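Local coordinates for fiber (Human adenovirus 35, PDB 2QLK), which forms the trimeric head (knob) of the adenovirus fibre, the capsid part that attaches the virus to its host-cell receptor CD46, at residues Gln83-Phe88 with Glu98-Ile103; Ala122-Thr127 with Val175-Gln180. All blocks are in the same frame, centred on the assembly; numbering follows the deposited sequence.

Interaction 1: residues Gln83-Phe88 with Glu98-Ile103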
loop_
_atom_site.group_PDB
_atom_site.type_symbol
_atom_site.label_atom_id
_atom_site.label_comp_id
_atom_site.label_asym_id
_atom_site.label_seq_id
_atom_site.Cartn_x
_atom_site.Cartn_y
_atom_site.Cartn_z
ATOM N N GLN A 83 1.194 20.484 -5.959
ATOM C CA GLN A 83 1.226 20.444 -4.509
ATOM C C GLN A 83 -0.125 20.841 -3.949
ATOM O O GLN A 83 -0.759 21.774 -4.425
ATOM C CB GLN A 83 2.290 21.401 -3.979
ATOM C CG GLN A 83 2.486 21.291 -2.471
ATOM C CD GLN A 83 3.478 22.307 -1.932
ATOM O OE1 GLN A 83 3.137 23.474 -1.729
ATOM N NE2 GLN A 83 4.721 21.863 -1.703
ATOM N N LEU A 84 -0.572 20.130 -2.929
ATOM C CA LEU A 84 -1.858 20.438 -2.322
ATOM C C LEU A 84 -1.625 20.395 -0.826
ATOM O O LEU A 84 -1.247 19.355 -0.277
ATOM C CB LEU A 84 -2.906 19.399 -2.739
ATOM C CG LEU A 84 -4.052 19.669 -3.732
ATOM C CD1 LEU A 84 -3.957 21.060 -4.401
ATOM C CD2 LEU A 84 -4.078 18.560 -4.760
ATOM N N ARG A 85 -1.842 21.523 -0.164
ATOM C CA ARG A 85 -1.650 21.604 1.280
ATOM C C ARG A 85 -2.959 21.668 2.056
ATOM O O ARG A 85 -3.847 22.474 1.746
ATOM C CB ARG A 85 -0.838 22.838 1.629
ATOM C CG ARG A 85 0.502 22.955 0.924
ATOM C CD ARG A 85 0.963 24.410 0.978
ATOM N NE ARG A 85 -0.066 25.290 0.418
ATOM C CZ ARG A 85 -0.232 26.572 0.736
ATOM N NH1 ARG A 85 0.566 27.160 1.626
ATOM N NH2 ARG A 85 -1.215 27.268 0.172
ATOM N N LEU A 86 -3.078 20.818 3.070
ATOM C CA LEU A 86 -4.247 20.811 3.916
ATOM C C LEU A 86 -3.803 21.241 5.310
ATOM O O LEU A 86 -2.873 20.668 5.867
ATOM C CB LEU A 86 -4.867 19.422 4.000
ATOM C CG LEU A 86 -5.246 18.645 2.737
ATOM C CD1 LEU A 86 -6.476 17.779 3.033
ATOM C CD2 LEU A 86 -5.521 19.570 1.613
ATOM N N TYR A 87 -4.452 22.262 5.867
ATOM C CA TYR A 87 -4.103 22.705 7.215
ATOM C C TYR A 87 -5.352 22.521 8.072
ATOM O O TYR A 87 -6.463 22.862 7.648
ATOM C CB TYR A 87 -3.654 24.164 7.212
ATOM C CG TYR A 87 -2.406 24.444 6.395
ATOM C CD1 TYR A 87 -1.173 23.917 6.762
ATOM C CD2 TYR A 87 -2.459 25.251 5.257
ATOM C CE1 TYR A 87 -0.012 24.192 6.011
ATOM C CE2 TYR A 87 -1.310 25.539 4.502
ATOM C CZ TYR A 87 -0.093 25.007 4.887
ATOM O OH TYR A 87 1.046 25.309 4.163
ATOM N N PHE A 88 -5.169 21.973 9.270
ATOM C CA PHE A 88 -6.284 21.704 10.175
ATOM C C PHE A 88 -6.130 22.393 11.524
ATOM O O PHE A 88 -5.016 22.648 11.979
ATOM C CB PHE A 88 -6.389 20.209 10.443
ATOM C CG PHE A 88 -6.605 19.386 9.216
ATOM C CD1 PHE A 88 -5.513 18.940 8.467
ATOM C CD2 PHE A 88 -7.903 19.061 8.801
ATOM C CE1 PHE A 88 -5.707 18.173 7.311
ATOM C CE2 PHE A 88 -8.110 18.306 7.664
ATOM C CZ PHE A 88 -7.005 17.857 6.913
ATOM N N GLU A 98 -6.571 28.887 4.171
ATOM C CA GLU A 98 -5.117 28.701 4.077
ATOM C C GLU A 98 -4.715 27.467 3.280
ATOM O O GLU A 98 -3.605 27.382 2.768
ATOM C CB GLU A 98 -4.520 28.600 5.485
ATOM C CG GLU A 98 -4.721 29.850 6.329
ATOM C CD GLU A 98 -4.689 29.576 7.823
ATOM O OE1 GLU A 98 -3.677 29.028 8.318
ATOM O OE2 GLU A 98 -5.683 29.915 8.503
ATOM N N SER A 99 -5.624 26.507 3.191
ATOM C CA SER A 99 -5.376 25.260 2.458
ATOM C C SER A 99 -5.697 25.374 0.967
ATOM O O SER A 99 -6.476 26.233 0.560
ATOM C CB SER A 99 -6.234 24.147 3.052
ATOM O OG SER A 99 -5.992 23.985 4.443
ATOM N N ASP A 100 -5.088 24.498 0.165
ATOM C CA ASP A 100 -5.347 24.437 -1.264
ATOM C C ASP A 100 -6.679 23.708 -1.502
ATOM O O ASP A 100 -7.286 23.881 -2.555
ATOM C CB ASP A 100 -4.205 23.725 -1.990
ATOM C CG ASP A 100 -2.904 24.490 -1.892
ATOM O OD1 ASP A 100 -2.928 25.728 -2.078
ATOM O OD2 ASP A 100 -1.855 23.862 -1.633
ATOM N N LEU A 101 -7.115 22.883 -0.537
ATOM C CA LEU A 101 -8.419 22.200 -0.624
ATOM C C LEU A 101 -9.419 23.229 -0.033
ATOM O O LEU A 101 -9.292 23.606 1.127
ATOM C CB LEU A 101 -8.441 20.927 0.235
ATOM C CG LEU A 101 -9.803 20.224 0.367
ATOM C CD1 LEU A 101 -10.336 19.888 -1.018
ATOM C CD2 LEU A 101 -9.657 18.925 1.193
ATOM N N LYS A 102 -10.406 23.652 -0.819
ATOM C CA LYS A 102 -11.346 24.702 -0.393
ATOM C C LYS A 102 -12.718 24.310 0.148
ATOM O O LYS A 102 -13.542 25.184 0.475
ATOM C CB LYS A 102 -11.558 25.665 -1.550
ATOM C CG LYS A 102 -10.270 26.269 -2.092
ATOM C CD LYS A 102 -9.504 27.011 -1.020
ATOM C CE LYS A 102 -8.301 27.746 -1.604
ATOM N NZ LYS A 102 -7.603 28.550 -0.538
ATOM N N ILE A 103 -12.976 23.012 0.227
ATOM C CA ILE A 103 -14.254 22.521 0.717
ATOM C C ILE A 103 -13.923 21.597 1.873
ATOM O O ILE A 103 -13.071 20.716 1.745
ATOM C CB ILE A 103 -14.994 21.761 -0.406
ATOM C CG1 ILE A 103 -15.393 22.755 -1.495
ATOM C CG2 ILE A 103 -16.186 21.031 0.137
ATOM C CD1 ILE A 103 -15.670 22.170 -2.848
HETATM O O HOH W 1 0.283 25.046 -2.522
#

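Interaction 2: residues Ala122-Thr127 with Val175-Gln180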
loop_
_atom_site.group_PDB
_atom_site.type_symbol
_atom_site.label_atom_id
_atom_site.label_comp_id
_atom_site.label_asym_id
_atom_site.label_seq_id
_atom_site.Cartn_x
_atom_site.Cartn_y
_atom_site.Cartn_z
ATOM N N ALA A 122 -9.495 12.685 15.610
ATOM C CA ALA A 122 -9.039 11.303 15.601
ATOM C C ALA A 122 -8.537 10.858 14.215
ATOM O O ALA A 122 -7.971 9.779 14.065
ATOM C CB ALA A 122 -10.152 10.400 16.084
ATOM N N PHE A 123 -8.752 11.695 13.206
ATOM C CA PHE A 123 -8.293 11.401 11.858
ATOM C C PHE A 123 -7.009 12.164 11.575
ATOM O O PHE A 123 -6.453 12.073 10.487
ATOM C CB PHE A 123 -9.328 11.830 10.817
ATOM C CG PHE A 123 -10.576 11.009 10.818
ATOM C CD1 PHE A 123 -11.633 11.320 11.683
ATOM C CD2 PHE A 123 -10.708 9.927 9.943
ATOM C CE1 PHE A 123 -12.815 10.563 11.673
ATOM C CE2 PHE A 123 -11.871 9.161 9.914
ATOM C CZ PHE A 123 -12.940 9.479 10.787
ATOM N N MET A 124 -6.537 12.920 12.556
ATOM C CA MET A 124 -5.349 13.739 12.367
ATOM C C MET A 124 -4.045 13.018 12.660
ATOM O O MET A 124 -4.010 12.080 13.458
ATOM C CB MET A 124 -5.453 14.980 13.256
ATOM C CG MET A 124 -6.654 15.870 12.950
ATOM S SD MET A 124 -6.452 16.797 11.374
ATOM C CE MET A 124 -7.681 16.072 10.433
ATOM N N PRO A 125 -2.962 13.432 11.991
ATOM C CA PRO A 125 -1.620 12.868 12.147
ATOM C C PRO A 125 -1.005 13.229 13.493
ATOM O O PRO A 125 -0.830 14.422 13.817
ATOM C CB PRO A 125 -0.829 13.512 11.006
ATOM C CG PRO A 125 -1.563 14.818 10.789
ATOM C CD PRO A 125 -2.995 14.380 10.863
ATOM N N SER A 126 -0.662 12.202 14.262
ATOM C CA SER A 126 -0.033 12.390 15.563
ATOM C C SER A 126 1.113 13.407 15.550
ATOM O O SER A 126 2.082 13.263 14.784
ATOM C CB SER A 126 0.495 11.045 16.073
ATOM O OG SER A 126 1.533 11.239 17.023
ATOM N N THR A 127 1.016 14.432 16.408
ATOM C CA THR A 127 2.071 15.446 16.469
ATOM C C THR A 127 3.285 14.902 17.185
ATOM O O THR A 127 4.334 15.542 17.223
ATOM C CB THR A 127 1.617 16.729 17.179
ATOM O OG1 THR A 127 0.952 16.384 18.394
ATOM C CG2 THR A 127 0.665 17.530 16.279
ATOM N N VAL A 175 -2.933 26.608 13.214
ATOM C CA VAL A 175 -2.823 25.335 12.495
ATOM C C VAL A 175 -2.397 24.261 13.509
ATOM O O VAL A 175 -1.290 24.305 14.031
ATOM C CB VAL A 175 -1.734 25.398 11.387
ATOM C CG1 VAL A 175 -1.585 24.038 10.731
ATOM C CG2 VAL A 175 -2.079 26.450 10.354
ATOM N N ALA A 176 -3.274 23.311 13.799
ATOM C CA ALA A 176 -2.960 22.249 14.741
ATOM C C ALA A 176 -2.381 21.013 14.033
ATOM O O ALA A 176 -1.671 20.216 14.659
ATOM C CB ALA A 176 -4.209 21.851 15.495
ATOM N N TYR A 177 -2.702 20.850 12.744
ATOM C CA TYR A 177 -2.237 19.704 11.947
ATOM C C TYR A 177 -2.070 20.095 10.486
ATOM O O TYR A 177 -2.662 21.068 10.036
ATOM C CB TYR A 177 -3.249 18.569 12.023
ATOM C CG TYR A 177 -3.585 18.174 13.424
ATOM C CD1 TYR A 177 -2.723 17.373 14.162
ATOM C CD2 TYR A 177 -4.750 18.635 14.036
ATOM C CE1 TYR A 177 -3.008 17.036 15.478
ATOM C CE2 TYR A 177 -5.047 18.306 15.352
ATOM C CZ TYR A 177 -4.171 17.506 16.065
ATOM O OH TYR A 177 -4.456 17.164 17.363
ATOM N N ALA A 178 -1.261 19.335 9.751
ATOM C CA ALA A 178 -1.047 19.598 8.332
ATOM C C ALA A 178 -0.783 18.299 7.557
ATOM O O ALA A 178 -0.137 17.380 8.058
ATOM C CB ALA A 178 0.127 20.572 8.133
ATOM N N ILE A 179 -1.312 18.247 6.339
ATOM C CA ILE A 179 -1.140 17.132 5.425
ATOM C C ILE A 179 -0.919 17.808 4.079
ATOM O O ILE A 179 -1.786 18.558 3.598
ATOM C CB ILE A 179 -2.399 16.267 5.327
ATOM C CG1 ILE A 179 -2.729 15.674 6.695
ATOM C CG2 ILE A 179 -2.183 15.154 4.278
ATOM C CD1 ILE A 179 -3.897 14.691 6.668
ATOM N N GLN A 180 0.258 17.574 3.509
ATOM C CA GLN A 180 0.633 18.129 2.221
ATOM C C GLN A 180 0.883 17.007 1.217
ATOM O O GLN A 180 1.651 16.087 1.500
ATOM C CB GLN A 180 1.908 18.957 2.332
ATOM C CG GLN A 180 2.262 19.654 1.029
ATOM C CD GLN A 180 3.551 20.470 1.117
ATOM O OE1 GLN A 180 4.656 19.941 0.975
ATOM N NE2 GLN A 180 3.406 21.763 1.352
#

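Interaction 1: residues Gln83-Phe88 with Glu98-Ile103
Arg85 and Asp100 hold the loop 98-103 against strand 79-88, an outermost strand of one antiparallel sheet in the β-sandwich of the fibre knob. Leu84, Leu86 and Phe88 bond through their backbones to the neighbouring chain segment 176-181. Arg85 and Tyr87 turn their backbone groups the other way, to the loop. Three hydrogen bonds fix the strand backbone. Arg85 N gives to Asp100 OD2 at 2.8 Å, on the anti side of the carboxylate, somewhat out of its plane. Asp100 N returns a bond to Arg85 O at 2.9 Å. Tyr87 N gives to Ser99 OG at 2.7 Å, and Ser99 OG also bonds Leu95 O. The salt bridge is side-on. Arg85 NE meets Asp100 OD2 at 3.1 Å and NH2 meets OD1 at 3.2 Å, both from above the carboxylate plane. The carboxylate oxygens lie in the guanidinium plane, and a bend at chi3 (-55°) brings the two nitrogens round to them. OD2 takes a further bond from a water. At the edge of the Tyr87 ring, near its plane, lies Glu98 O, 3.4 Å from CE2 of Tyr87. In the apolar group, Leu86 CD2 packs on Leu101 CB at 3.5 Å.

Interaction 2: residues Ala122-Thr127 with Val175-Gln180
Pro125 O lies 3.5 Å from CD1 of Tyr177, oblique to the ring, and accepts a hydrogen bond from Asn167 ND2. Between 122-127 and 175-180 the contact is otherwise apolar, and the Tyr177 ring is its main surface. Met124 lies over one face of that ring. Its CB stands 3.6 Å from the ring centroid, only 7° off the normal, which makes a CH-pi contact over the centre. CG continues across the same face and comes 3.5 Å from CD2 of Tyr177. The chain then bends at chi2 (-73°), which carries SD back toward CB of Tyr177. SD is 4.4 Å from the ring centroid and 44° off the normal, an oblique Met-aromatic contact. Tyr177 sits at a classic β bulge, where Ala176 and Tyr177 both face Phe88 of strand 79-88. Phe88 also touches Met124. The loop 122-127 reaches over to the other sheet of the knob sandwich as well: Ser126 pairs through its backbone with Ile208, and Pro125 packs on Tyr207. Ser126 also packs on Ile28 of a second subunit. Further along strand 177-186, the Pro125 ring takes over from Met124. Its CG is 4.0 Å from Ala178 O, and its CD meets CD1 of Ile179 at 4.3 Å. At the other end, Thr127 stands roughly at right angles to the tyrosine side chain. Its methyl CG2 touches CE1 of Tyr177 at 3.8 Å, while OG1 is bonded to Glu210 OE1.

How the interactions relate
The centres of interactions 1 and 2 lie about 12 Å apart. Both segments of interaction 1 precede those of interaction 2 in the sequence. Both use one antiparallel sheet, in which strands 79-88 and 177-186 are neighbours. Probable backbone hydrogen bonds join them directly, from Phe88 O to Ala176 N at 2.6 Å and from Leu86 N to Ile179 O at 2.7 Å. Interaction 1 closes the outer side of strand 79-88 with a loop. Interaction 2 ties a later loop to strand 177-186 near Tyr177, close to strand 203-208 of the second sheet. Together they set two loops of the knob on one pair of neighbouring strands.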